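Local coordinates for protein acyl-CoA dehydrogenase (Slackia heliotrinireducens, PDB 4RM7) that belongs to the acyl-CoA dehydrogenase family, whose fold sets a beta domain between two helical domains, at residues W35-L41 with S208-F212; L41-K47 with Q117-R121; G56-I60 with D69-Q73; Q96-L100 with L122-L126. All blocks are in the same frame, centred on the assembly; numbering follows the deposited sequence.

Four contacts tie the helical N-terminal part of the chain to itself and to the beta domain. Contact 1 closes the longest loop, joining the end of helix 29-38 to the loop 208-212, and holds the other three within it. Contact 2 begins where contact 1 leaves off, with Leu41 common to both, and brings helix 43-50 to the end of helix 106-119. Nested inside its loop, contact 3 closes a short loop at the start of helix 70-84. Contact 4 follows contact 3 in series but crosses contact 2: helix 90-103 meets residues 122-126, which directly follow Arg121 and lead into strand 124-127. Contacts 3 and 4 touch lightly through Ile60 and Leu97.

Contact 1 of 4, residues W35-L41 with S208-F212; sequences WRKDQGL and SMLPF
Gln39 and Met209 bring the two backbones together, their CA atoms 4.1 Å apart at the point where helix 29-38 ends. The helix closes in a Schellman motif: Gly40 N bonds to Trp35 O and, weakly, Gln39 N to Arg36 O, with Gln39 at positive phi as its C-prime residue. At the phi of Gly40 (162°) a CB would be jammed against the carbonyl O of Gln39, so glycine is called for. No hydrogen bond links the segments, so the contact rests on packing around Met209, present as selenomethionine. Such a long, flexible side chain can follow the helix end from Trp35 O to Arg36 and Leu41. Its CG lies 3.6 Å from Trp35 O, and a bend at chi3 (-127°) takes CE to within 3.5 Å of Arg36 CG. Leu41 CD2 meets the SE atom of Met209 at 3.7 Å, the two side chains crossing at about a right angle. Gln39 places CB and CG against Ser208 O, and its extended chain carries OE1 to Pro211 CB, 3.9 Å away. Beyond the contact, Arg36 also packs on helix 351-362, Leu41 on Val46 of helix 43-50, and Pro211, just ahead of strand 212-221, shares a backbone hydrogen bond with Asn162.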
# COMPACT_ATOMS: atom_id res chain seq x y z
N TRP A 35 -22.55 -26.61 -9.76
CA TRP A 35 -22.91 -25.69 -10.84
C TRP A 35 -21.66 -25.00 -11.38
O TRP A 35 -21.60 -24.69 -12.57
CB TRP A 35 -23.96 -24.68 -10.36
CG TRP A 35 -25.24 -25.35 -9.98
CD1 TRP A 35 -25.67 -26.58 -10.41
CD2 TRP A 35 -26.25 -24.87 -9.08
NE1 TRP A 35 -26.88 -26.88 -9.84
CE2 TRP A 35 -27.26 -25.85 -9.02
CE3 TRP A 35 -26.40 -23.70 -8.32
CZ2 TRP A 35 -28.40 -25.71 -8.23
CZ3 TRP A 35 -27.53 -23.56 -7.54
CH2 TRP A 35 -28.52 -24.55 -7.50
N ARG A 36 -20.69 -24.77 -10.51
CA ARG A 36 -19.37 -24.29 -10.92
C ARG A 36 -18.77 -25.29 -11.91
O ARG A 36 -18.19 -24.90 -12.92
CB ARG A 36 -18.43 -24.11 -9.72
CG ARG A 36 -18.34 -22.68 -9.21
CD ARG A 36 -17.15 -22.49 -8.27
NE ARG A 36 -17.56 -22.32 -6.87
CZ ARG A 36 -17.59 -21.15 -6.23
NH1 ARG A 36 -17.24 -20.03 -6.85
NH2 ARG A 36 -17.97 -21.10 -4.95
N LYS A 37 -18.94 -26.57 -11.61
CA LYS A 37 -18.43 -27.65 -12.44
C LYS A 37 -19.19 -27.75 -13.77
O LYS A 37 -18.59 -28.08 -14.79
CB LYS A 37 -18.53 -28.97 -11.66
CG LYS A 37 -18.23 -30.24 -12.44
CD LYS A 37 -19.50 -31.02 -12.79
CE LYS A 37 -20.24 -31.52 -11.55
NZ LYS A 37 -21.45 -32.33 -11.92
N ASP A 38 -20.49 -27.46 -13.76
CA ASP A 38 -21.29 -27.54 -14.98
C ASP A 38 -21.22 -26.23 -15.76
O ASP A 38 -21.73 -26.14 -16.88
CB ASP A 38 -22.75 -27.87 -14.66
CG ASP A 38 -22.93 -29.24 -14.01
OD1 ASP A 38 -23.78 -29.35 -13.10
OD2 ASP A 38 -22.24 -30.20 -14.41
N GLN A 39 -20.60 -25.22 -15.15
CA GLN A 39 -20.50 -23.89 -15.73
C GLN A 39 -21.87 -23.38 -16.16
O GLN A 39 -22.08 -23.00 -17.31
CB GLN A 39 -19.54 -23.88 -16.92
CG GLN A 39 -18.16 -24.42 -16.58
CD GLN A 39 -17.28 -24.56 -17.80
OE1 GLN A 39 -17.48 -23.88 -18.80
NE2 GLN A 39 -16.29 -25.44 -17.71
N GLY A 40 -22.81 -23.41 -15.22
CA GLY A 40 -24.16 -22.97 -15.51
C GLY A 40 -25.17 -23.46 -14.50
O GLY A 40 -24.95 -24.46 -13.80
N LEU A 41 -26.30 -22.76 -14.44
CA LEU A 41 -27.34 -23.05 -13.47
C LEU A 41 -28.48 -23.84 -14.12
O LEU A 41 -28.76 -23.68 -15.32
CB LEU A 41 -27.87 -21.76 -12.86
CG LEU A 41 -26.88 -20.83 -12.16
CD1 LEU A 41 -27.59 -19.58 -11.69
CD2 LEU A 41 -26.21 -21.53 -11.00
N SER A 208 -16.26 -19.32 -13.27
CA SER A 208 -16.55 -20.52 -14.05
C SER A 208 -17.94 -20.53 -14.70
O SER A 208 -18.11 -21.07 -15.79
CB SER A 208 -16.39 -21.75 -13.15
OG SER A 208 -15.04 -21.90 -12.73
N MSE A 209 -18.90 -19.89 -14.07
CA MSE A 209 -20.27 -19.96 -14.52
C MSE A 209 -20.56 -18.94 -15.56
O MSE A 209 -21.70 -18.79 -16.01
CB MSE A 209 -21.19 -19.75 -13.34
CG MSE A 209 -21.30 -21.06 -12.58
SE MSE A 209 -22.60 -20.73 -11.18
CE MSE A 209 -21.56 -21.30 -9.63
N LEU A 210 -19.54 -18.21 -15.97
CA LEU A 210 -19.74 -17.21 -16.99
C LEU A 210 -18.70 -17.49 -18.07
O LEU A 210 -17.77 -16.72 -18.28
CB LEU A 210 -19.53 -15.83 -16.37
CG LEU A 210 -20.16 -14.60 -17.01
CD1 LEU A 210 -21.66 -14.73 -17.12
CD2 LEU A 210 -19.77 -13.35 -16.25
N PRO A 211 -18.85 -18.62 -18.75
CA PRO A 211 -17.88 -19.00 -19.78
C PRO A 211 -17.92 -18.08 -20.97
O PRO A 211 -18.98 -17.84 -21.50
CB PRO A 211 -18.39 -20.36 -20.23
CG PRO A 211 -19.84 -20.31 -19.97
CD PRO A 211 -19.97 -19.57 -18.68
N PHE A 212 -16.75 -17.60 -21.38
CA PHE A 212 -16.59 -16.67 -22.48
C PHE A 212 -15.96 -17.33 -23.70
O PHE A 212 -15.40 -18.39 -23.60
CB PHE A 212 -15.64 -15.56 -22.06
CG PHE A 212 -16.20 -14.63 -21.04
CD1 PHE A 212 -15.35 -13.93 -20.21
CD2 PHE A 212 -17.56 -14.42 -20.93
CE1 PHE A 212 -15.86 -13.06 -19.26
CE2 PHE A 212 -18.08 -13.55 -20.00
CZ PHE A 212 -17.23 -12.87 -19.15

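Contact 2 of 4, residues L41-K47 with Q117-R121; sequences LPDEVVK and QDTGR
Arg121 reaches across to Leu41, Asp43 and Val46, and its side chain can be followed outward from CB. CG, beside the backbone N (chi1 -76°), comes 4.0 Å from Val46 CG2, and a bend at chi3 brings the guanidinium in. The same methyl sits over one face of the guanidinium, toward its rim, so a compact branched valine backs the flat group. At the tip, NH2 serves two acceptors: it donates to Leu41 O at 2.7 Å, nearly in the guanidinium plane, and forms a salt bridge with Asp43 OD1 at 2.6 Å, using the anti lone pair of that oxygen, which lies 27° out of the plane. NE joins the same salt bridge through a weak bond to OD1. The carboxylate and guanidinium planes stand 77° apart, so this is not a flat, two-pronged pairing. NH1 adds a weak bond to Leu41 O. Lys47 bends at chi2 and sends NZ to Gln117 O at 3.1 Å, with a weaker bond to Asp118 O. Gly120, at positive phi, has its CA 3.7 Å from Val46 O; lacking a side chain, it lets the backbones come close. Asp43 in the first turn of helix 43-50 and Lys47 at the C-terminal end of helix 106-119 would be expected to suit the helix dipoles, whereas the arginine is held by the carboxylate and Leu41 O.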
# COMPACT_ATOMS: atom_id res chain seq x y z
N LEU A 41 -26.30 -22.76 -14.44
CA LEU A 41 -27.34 -23.05 -13.47
C LEU A 41 -28.48 -23.84 -14.12
O LEU A 41 -28.76 -23.68 -15.32
CB LEU A 41 -27.87 -21.76 -12.86
CG LEU A 41 -26.88 -20.83 -12.16
CD1 LEU A 41 -27.59 -19.58 -11.69
CD2 LEU A 41 -26.21 -21.53 -11.00
N PRO A 42 -29.15 -24.70 -13.33
CA PRO A 42 -30.25 -25.51 -13.86
C PRO A 42 -31.44 -24.66 -14.25
O PRO A 42 -31.61 -23.57 -13.69
CB PRO A 42 -30.62 -26.44 -12.68
CG PRO A 42 -29.53 -26.29 -11.67
CD PRO A 42 -28.93 -24.93 -11.89
N ASP A 43 -32.25 -25.15 -15.18
CA ASP A 43 -33.43 -24.44 -15.66
C ASP A 43 -34.32 -23.98 -14.52
O ASP A 43 -34.84 -22.86 -14.54
CB ASP A 43 -34.26 -25.33 -16.61
CG ASP A 43 -33.49 -25.79 -17.84
OD1 ASP A 43 -32.46 -25.18 -18.20
OD2 ASP A 43 -33.94 -26.77 -18.47
N GLU A 44 -34.49 -24.84 -13.52
CA GLU A 44 -35.38 -24.56 -12.41
C GLU A 44 -34.92 -23.33 -11.61
O GLU A 44 -35.73 -22.50 -11.20
CB GLU A 44 -35.46 -25.77 -11.48
CG GLU A 44 -36.37 -25.54 -10.30
CD GLU A 44 -36.08 -26.47 -9.14
OE1 GLU A 44 -35.16 -27.32 -9.28
OE2 GLU A 44 -36.76 -26.35 -8.10
N VAL A 45 -33.61 -23.22 -11.40
CA VAL A 45 -33.04 -22.15 -10.61
C VAL A 45 -33.16 -20.82 -11.35
O VAL A 45 -33.52 -19.78 -10.80
CB VAL A 45 -31.56 -22.44 -10.30
CG1 VAL A 45 -30.90 -21.24 -9.63
CG2 VAL A 45 -31.44 -23.69 -9.46
N VAL A 46 -32.79 -20.83 -12.62
CA VAL A 46 -32.90 -19.63 -13.45
C VAL A 46 -34.34 -19.21 -13.67
O VAL A 46 -34.63 -18.03 -13.72
CB VAL A 46 -32.18 -19.72 -14.79
CG1 VAL A 46 -30.72 -20.09 -14.60
CG2 VAL A 46 -32.89 -20.66 -15.73
N LYS A 47 -35.23 -20.16 -13.86
CA LYS A 47 -36.62 -19.78 -14.01
C LYS A 47 -37.16 -19.18 -12.71
O LYS A 47 -37.94 -18.23 -12.72
CB LYS A 47 -37.46 -20.98 -14.45
CG LYS A 47 -38.96 -20.80 -14.34
CD LYS A 47 -39.50 -19.96 -15.47
CE LYS A 47 -41.02 -20.05 -15.55
NZ LYS A 47 -41.57 -18.86 -16.27
N GLN A 117 -38.74 -14.32 -19.81
CA GLN A 117 -39.74 -14.38 -18.75
C GLN A 117 -40.31 -15.78 -18.58
O GLN A 117 -40.68 -16.19 -17.48
CB GLN A 117 -40.86 -13.37 -19.01
CG GLN A 117 -40.34 -11.94 -18.92
CD GLN A 117 -41.35 -10.89 -19.31
OE1 GLN A 117 -41.31 -9.76 -18.80
NE2 GLN A 117 -42.25 -11.23 -20.22
N ASP A 118 -40.33 -16.54 -19.67
CA ASP A 118 -40.87 -17.88 -19.62
C ASP A 118 -39.84 -18.93 -19.22
O ASP A 118 -40.20 -20.01 -18.77
CB ASP A 118 -41.49 -18.26 -20.98
CG ASP A 118 -42.67 -17.37 -21.36
OD1 ASP A 118 -43.22 -16.67 -20.47
OD2 ASP A 118 -43.06 -17.37 -22.55
N THR A 119 -38.55 -18.64 -19.39
CA THR A 119 -37.54 -19.64 -19.08
C THR A 119 -36.41 -19.16 -18.16
O THR A 119 -35.73 -19.97 -17.54
CB THR A 119 -36.88 -20.20 -20.34
OG1 THR A 119 -35.99 -19.22 -20.88
CG2 THR A 119 -37.94 -20.54 -21.38
N GLY A 120 -36.23 -17.85 -18.07
CA GLY A 120 -35.15 -17.30 -17.28
C GLY A 120 -33.82 -17.31 -17.99
O GLY A 120 -32.79 -17.09 -17.39
N ARG A 121 -33.86 -17.56 -19.29
CA ARG A 121 -32.66 -17.58 -20.11
C ARG A 121 -32.84 -16.71 -21.33
O ARG A 121 -33.94 -16.40 -21.73
CB ARG A 121 -32.32 -19.01 -20.52
CG ARG A 121 -31.69 -19.84 -19.41
CD ARG A 121 -31.22 -21.19 -19.92
NE ARG A 121 -31.39 -22.23 -18.91
CZ ARG A 121 -30.45 -22.59 -18.05
NH1 ARG A 121 -29.27 -22.00 -18.06
NH2 ARG A 121 -30.69 -23.54 -17.17

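Contact 3 of 4, residues G56-I60 with D69-Q73; sequences GFGVI and DLFAQ
Asp69 OD2 is gripped by two groups, the backbone N of Gly58 and NE of Arg63, the latter in a salt bridge. The bond from Gly58 N to Asp69 OD2 is 2.7 Å long and almost straight, though the donor approaches from above the carboxylate plane. In return, Asp69 N donates to Gly58 O at 2.9 Å, so backbone and side chain of one aspartate hold both polar groups of one glycine. Gly58 is the centre of an inverse gamma turn and, with no side chain, lets the carboxylate come close beside it. One turn into helix 70-84, Gln73 stretches its extended chain past Val59 and donates from NE2 to Val59 O at 3.0 Å, the acceptor lying near the amide plane. Its length and terminal amide suit it to a buried carbonyl. Between these bonds, small Ala72 offers CB to Phe57 CD1 at 3.7 Å and to Val59 CG2 somewhat farther off, while the edge of the Phe57 ring is turned to Asp69 OD2. The loop is thus fastened to the start of helix 70-84. Around it, Phe57 and Ala72 pack on Leu15 of helix 10-26, Gln73 touches Phe248 of helix 234-270, and Asp310 of helix 282-311 accepts from Leu70 N and Phe71 N.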
# COMPACT_ATOMS: atom_id res chain seq x y z
N GLY A 56 -42.34 -5.14 -6.55
CA GLY A 56 -42.79 -4.03 -7.35
C GLY A 56 -41.68 -3.18 -7.91
O GLY A 56 -41.93 -2.23 -8.62
N PHE A 57 -40.45 -3.53 -7.59
CA PHE A 57 -39.33 -2.85 -8.16
C PHE A 57 -39.14 -3.26 -9.60
O PHE A 57 -39.51 -4.35 -9.98
CB PHE A 57 -38.08 -3.11 -7.36
CG PHE A 57 -38.02 -2.34 -6.09
CD1 PHE A 57 -37.69 -1.01 -6.11
CD2 PHE A 57 -38.33 -2.93 -4.90
CE1 PHE A 57 -37.64 -0.28 -4.95
CE2 PHE A 57 -38.29 -2.21 -3.73
CZ PHE A 57 -37.95 -0.88 -3.76
N GLY A 58 -38.58 -2.37 -10.40
CA GLY A 58 -38.24 -2.70 -11.77
C GLY A 58 -36.88 -3.36 -11.87
O GLY A 58 -35.89 -2.70 -12.17
N VAL A 59 -36.84 -4.67 -11.60
CA VAL A 59 -35.57 -5.41 -11.65
C VAL A 59 -35.34 -6.09 -13.00
O VAL A 59 -34.26 -5.97 -13.59
CB VAL A 59 -35.51 -6.46 -10.52
CG1 VAL A 59 -34.28 -7.33 -10.68
CG2 VAL A 59 -35.46 -5.76 -9.18
N ILE A 60 -36.34 -6.81 -13.50
CA ILE A 60 -36.27 -7.35 -14.85
C ILE A 60 -37.26 -6.66 -15.80
O ILE A 60 -37.43 -7.08 -16.93
CB ILE A 60 -36.52 -8.88 -14.89
CG1 ILE A 60 -37.92 -9.22 -14.40
CG2 ILE A 60 -35.50 -9.62 -14.05
CD1 ILE A 60 -38.26 -10.67 -14.61
N ASP A 69 -34.95 0.03 -12.00
CA ASP A 69 -34.62 0.56 -10.69
C ASP A 69 -33.25 0.02 -10.27
O ASP A 69 -33.15 -1.09 -9.72
CB ASP A 69 -35.69 0.18 -9.66
CG ASP A 69 -37.06 0.81 -9.96
OD1 ASP A 69 -37.11 1.93 -10.53
OD2 ASP A 69 -38.09 0.18 -9.61
N LEU A 70 -32.21 0.81 -10.53
CA LEU A 70 -30.82 0.34 -10.41
C LEU A 70 -30.39 -0.04 -8.98
O LEU A 70 -29.73 -1.05 -8.78
CB LEU A 70 -29.87 1.40 -10.97
CG LEU A 70 -28.43 0.92 -11.17
CD1 LEU A 70 -28.37 -0.28 -12.07
CD2 LEU A 70 -27.62 2.00 -11.79
N PHE A 71 -30.76 0.78 -7.99
CA PHE A 71 -30.45 0.45 -6.61
C PHE A 71 -31.05 -0.91 -6.25
O PHE A 71 -30.39 -1.73 -5.62
CB PHE A 71 -30.95 1.52 -5.65
CG PHE A 71 -30.59 1.27 -4.21
CD1 PHE A 71 -29.27 1.00 -3.85
CD2 PHE A 71 -31.55 1.30 -3.22
CE1 PHE A 71 -28.92 0.77 -2.51
CE2 PHE A 71 -31.22 1.06 -1.86
CZ PHE A 71 -29.90 0.81 -1.51
N ALA A 72 -32.29 -1.14 -6.67
CA ALA A 72 -32.94 -2.43 -6.43
C ALA A 72 -32.16 -3.58 -7.07
O ALA A 72 -31.92 -4.62 -6.44
CB ALA A 72 -34.37 -2.42 -6.93
N GLN A 73 -31.78 -3.39 -8.33
CA GLN A 73 -30.98 -4.37 -9.04
C GLN A 73 -29.67 -4.67 -8.31
O GLN A 73 -29.25 -5.83 -8.23
CB GLN A 73 -30.69 -3.87 -10.45
CG GLN A 73 -31.86 -4.01 -11.41
CD GLN A 73 -31.56 -3.36 -12.75
OE1 GLN A 73 -30.84 -2.35 -12.83
NE2 GLN A 73 -32.09 -3.94 -13.83

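Contact 4 of 4, residues Q96-L100 with L122-L126; sequences QLQIL and LSYAL
This contact is part of the junction between the helical N-terminal domain and the beta domain, where Gln96 and its neighbours on helix 90-103 meet Tyr124 and Leu126 of strand 124-127. The local axes run at 87° to each other and approach to 9.7 Å, so side chains fill the gap. Gln96 carries most of the polar contact. Its chain is extended beyond CG and lays the amide alongside the strand backbone: OE1 accepts from Leu126 N at 3.1 Å, the donor standing above the carbonyl plane, while NE2 reaches Tyr124 O in a weak bond. An amide, with an acceptor and a donor at one end, suits a strand that offers both N-H and C=O. Tyr124 answers from the other partner. With CG between its backbone N and carbonyl carbon (chi1 63°), the ring extends toward the helix and its hydroxyl donates to Gln96 O at 2.8 Å, standing well above the carbonyl plane. That carbonyl also receives Leu100 N, the usual helical bond, and the two donors arrive from opposite faces of its plane. Apolar contacts flank these bonds. Leu100 CD2 lies 3.6 Å from Tyr124 CE2, Ile99 CD1 meets Leu126 CD2 at the same separation, and Leu122 CD1 packs against CB and NE2 of Gln96. Leucine and isoleucine branches suit this largely buried helix-strand interface. Outside it, Phe112 of helix 106-119 meets the Tyr124 ring nearly at a right angle, Ile99 packs on helix 234-270, and strand 168-175 pairs in parallel with strand 124-127, its Leu170 touching both Leu100 and Leu126.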
# COMPACT_ATOMS: atom_id res chain seq x y z
N GLN A 96 -27.78 -7.39 -20.75
CA GLN A 96 -28.00 -7.81 -22.13
C GLN A 96 -29.42 -7.51 -22.54
O GLN A 96 -29.69 -7.19 -23.69
CB GLN A 96 -27.72 -9.30 -22.30
CG GLN A 96 -26.27 -9.63 -22.51
CD GLN A 96 -26.08 -11.06 -22.96
OE1 GLN A 96 -24.99 -11.46 -23.39
NE2 GLN A 96 -27.16 -11.85 -22.87
N LEU A 97 -30.31 -7.62 -21.57
CA LEU A 97 -31.72 -7.32 -21.77
C LEU A 97 -31.89 -5.85 -22.04
O LEU A 97 -32.56 -5.44 -22.99
CB LEU A 97 -32.52 -7.72 -20.53
CG LEU A 97 -34.03 -7.65 -20.77
CD1 LEU A 97 -34.39 -8.45 -22.02
CD2 LEU A 97 -34.79 -8.14 -19.55
N GLN A 98 -31.26 -5.06 -21.19
CA GLN A 98 -31.35 -3.61 -21.27
C GLN A 98 -30.79 -3.10 -22.60
O GLN A 98 -31.43 -2.29 -23.27
CB GLN A 98 -30.60 -2.99 -20.10
CG GLN A 98 -30.87 -1.53 -19.92
CD GLN A 98 -30.41 -1.05 -18.57
OE1 GLN A 98 -30.25 -1.84 -17.64
NE2 GLN A 98 -30.17 0.26 -18.46
N ILE A 99 -29.61 -3.59 -22.96
CA ILE A 99 -28.95 -3.23 -24.22
C ILE A 99 -29.78 -3.62 -25.44
O ILE A 99 -29.89 -2.85 -26.40
CB ILE A 99 -27.57 -3.89 -24.30
CG1 ILE A 99 -26.60 -3.16 -23.39
CG2 ILE A 99 -27.04 -3.86 -25.72
CD1 ILE A 99 -25.26 -3.84 -23.33
N LEU A 100 -30.38 -4.81 -25.41
CA LEU A 100 -31.26 -5.21 -26.50
C LEU A 100 -32.44 -4.25 -26.66
O LEU A 100 -32.74 -3.82 -27.77
CB LEU A 100 -31.80 -6.63 -26.30
CG LEU A 100 -32.71 -7.01 -27.47
CD1 LEU A 100 -31.89 -7.05 -28.72
CD2 LEU A 100 -33.43 -8.33 -27.26
N LEU A 122 -31.72 -16.28 -21.90
CA LEU A 122 -31.72 -15.45 -23.09
C LEU A 122 -31.13 -16.26 -24.22
O LEU A 122 -30.19 -17.01 -24.03
CB LEU A 122 -30.88 -14.20 -22.87
CG LEU A 122 -31.56 -13.05 -22.14
CD1 LEU A 122 -30.60 -11.90 -21.98
CD2 LEU A 122 -32.80 -12.60 -22.87
N SER A 123 -31.70 -16.12 -25.40
CA SER A 123 -31.30 -16.93 -26.53
C SER A 123 -30.18 -16.29 -27.33
O SER A 123 -29.83 -16.77 -28.39
CB SER A 123 -32.49 -17.23 -27.43
OG SER A 123 -32.93 -16.07 -28.11
N TYR A 124 -29.64 -15.18 -26.86
CA TYR A 124 -28.58 -14.50 -27.58
C TYR A 124 -27.40 -14.15 -26.70
O TYR A 124 -27.51 -14.11 -25.49
CB TYR A 124 -29.11 -13.26 -28.28
CG TYR A 124 -29.65 -12.20 -27.36
CD1 TYR A 124 -28.82 -11.23 -26.85
CD2 TYR A 124 -30.98 -12.18 -27.01
CE1 TYR A 124 -29.31 -10.25 -26.01
CE2 TYR A 124 -31.48 -11.21 -26.18
CZ TYR A 124 -30.64 -10.25 -25.68
OH TYR A 124 -31.13 -9.29 -24.84
N ALA A 125 -26.25 -13.94 -27.32
CA ALA A 125 -25.05 -13.52 -26.61
C ALA A 125 -24.48 -12.25 -27.21
O ALA A 125 -24.40 -12.12 -28.41
CB ALA A 125 -24.02 -14.62 -26.62
N LEU A 126 -24.08 -11.33 -26.35
CA LEU A 126 -23.61 -10.01 -26.74
C LEU A 126 -22.16 -10.06 -27.21
O LEU A 126 -21.30 -10.53 -26.47
CB LEU A 126 -23.75 -9.08 -25.54
CG LEU A 126 -23.50 -7.58 -25.64
CD1 LEU A 126 -24.41 -6.93 -26.68
CD2 LEU A 126 -23.74 -6.97 -24.27